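Local coordinates for protein cyclodipeptide synthetase (Mycobacterium tuberculosis, PDB 2X9Q) that probably joins two tyrosyl groups taken from tyrosyl-tRNA, without ATP, into the cyclic dipeptide cyclo(L-Tyr-L-Tyr), a precursor of mycocyclosin, at residues E79-V84 with G245-L250. Numbering follows the deposited sequence.
Sequences EGDHAV and GVPSSL
H82 and S249 meet at the tight end of this contact: ND1 lies 2.8 Å from S249 OG, with the hydroxyl in the plane of the imidazole and the hydrogen bond nearly straight at 175°. With CG anti to the backbone N (chi1 -174°), the H82 ring swings across to the serine, and its other nitrogen, NE2, is hydrogen-bonded to D114 of the next strand. Both ring nitrogens are thus engaged, which should fix the rotation of this buried group. V246 meets the histidine at about a right angle, CG2 lying 3.9 Å from H82 CB, while T240 and L244 of helix 220-244 also touch the histidine side chain. Alongside, the backbones pair as parallel strands: L250 N donates to H82 O at 2.9 Å, and V84 N reaches L250 O at 3.1 Å from above the carbonyl plane. Strands 82-87 and 249-253 are neighbours at the heart of the mixed sheet, whose parallel strands and flanking helices form the Rossmann-like HUP fold that relates cyclodipeptide synthases to class I tRNA synthetases. Toward the surface the chains spread apart, D81 and S248 have their CA atoms 5.9 Å apart, and a water enters between them. S248 OG donates to the anti lone pair of D81 OD2 at 2.6 Å, and accepts from the water 3.0 Å away, which itself accepts from D81 N. Exposed P247 rests its CB against the same carboxylate, 3.5 Å from D81 OD2.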
# COMPACT_ATOMS: atom_id res chain seq x y z
N GLU A 79 14.48 -7.67 10.04
CA GLU A 79 14.80 -8.84 9.27
C GLU A 79 15.32 -8.44 7.83
O GLU A 79 16.09 -9.18 7.22
CB GLU A 79 13.58 -9.72 9.06
CG GLU A 79 12.91 -10.19 10.34
CD GLU A 79 13.57 -11.48 10.89
OE1 GLU A 79 12.86 -12.41 11.22
OE2 GLU A 79 14.81 -11.56 10.89
N GLY A 80 14.80 -7.35 7.24
CA GLY A 80 15.34 -6.94 5.93
C GLY A 80 15.10 -7.94 4.82
O GLY A 80 15.95 -8.06 3.88
N ASP A 81 13.99 -8.69 4.86
CA ASP A 81 13.76 -9.59 3.74
C ASP A 81 13.22 -8.85 2.52
O ASP A 81 13.72 -9.05 1.37
CB ASP A 81 12.79 -10.72 4.04
CG ASP A 81 13.32 -11.63 5.16
OD1 ASP A 81 14.42 -12.15 4.95
OD2 ASP A 81 12.68 -11.80 6.20
N HIS A 82 12.16 -8.05 2.76
CA HIS A 82 11.36 -7.55 1.62
C HIS A 82 10.62 -6.31 1.98
O HIS A 82 10.15 -6.16 3.13
CB HIS A 82 10.41 -8.62 1.12
CG HIS A 82 9.68 -8.20 -0.13
ND1 HIS A 82 8.43 -7.62 -0.10
CD2 HIS A 82 10.10 -8.16 -1.44
CE1 HIS A 82 8.07 -7.30 -1.34
NE2 HIS A 82 9.05 -7.64 -2.18
N ALA A 83 10.55 -5.38 1.04
CA ALA A 83 9.63 -4.24 1.18
C ALA A 83 8.74 -4.11 -0.07
O ALA A 83 9.19 -4.26 -1.24
CB ALA A 83 10.36 -2.92 1.48
N VAL A 84 7.47 -3.77 0.18
CA VAL A 84 6.61 -3.17 -0.88
C VAL A 84 6.65 -1.66 -0.67
O VAL A 84 6.35 -1.17 0.41
CB VAL A 84 5.14 -3.65 -0.74
CG1 VAL A 84 4.19 -2.89 -1.78
CG2 VAL A 84 5.11 -5.19 -1.02
N GLY A 245 6.03 -14.87 -2.17
CA GLY A 245 6.91 -15.95 -1.71
C GLY A 245 8.19 -15.44 -1.06
O GLY A 245 9.26 -15.96 -1.42
N VAL A 246 8.13 -14.45 -0.15
CA VAL A 246 9.31 -13.93 0.52
C VAL A 246 9.11 -14.29 2.03
O VAL A 246 8.00 -14.65 2.42
CB VAL A 246 9.43 -12.41 0.32
CG1 VAL A 246 9.81 -12.12 -1.20
CG2 VAL A 246 8.11 -11.71 0.75
N PRO A 247 10.18 -14.30 2.84
CA PRO A 247 10.01 -14.76 4.24
C PRO A 247 9.16 -13.80 5.08
O PRO A 247 8.37 -14.25 5.95
CB PRO A 247 11.50 -14.78 4.79
CG PRO A 247 12.31 -15.13 3.50
CD PRO A 247 11.60 -14.36 2.39
N SER A 248 9.33 -12.49 4.85
CA SER A 248 8.54 -11.50 5.60
C SER A 248 8.53 -10.26 4.75
O SER A 248 9.32 -10.16 3.78
CB SER A 248 9.16 -11.20 6.94
OG SER A 248 10.43 -10.59 6.84
N SER A 249 7.68 -9.29 5.06
CA SER A 249 7.70 -8.13 4.18
C SER A 249 7.18 -6.94 4.94
O SER A 249 6.21 -7.09 5.73
CB SER A 249 6.86 -8.38 2.86
OG SER A 249 6.82 -7.12 2.10
N LEU A 250 7.78 -5.77 4.70
CA LEU A 250 7.33 -4.53 5.27
C LEU A 250 6.64 -3.68 4.20
O LEU A 250 7.28 -3.28 3.23
CB LEU A 250 8.55 -3.71 5.80
CG LEU A 250 8.28 -2.56 6.70
CD1 LEU A 250 7.61 -3.03 8.09
CD2 LEU A 250 9.62 -1.94 6.99
O HOH W 1 11.60 -7.90 6.08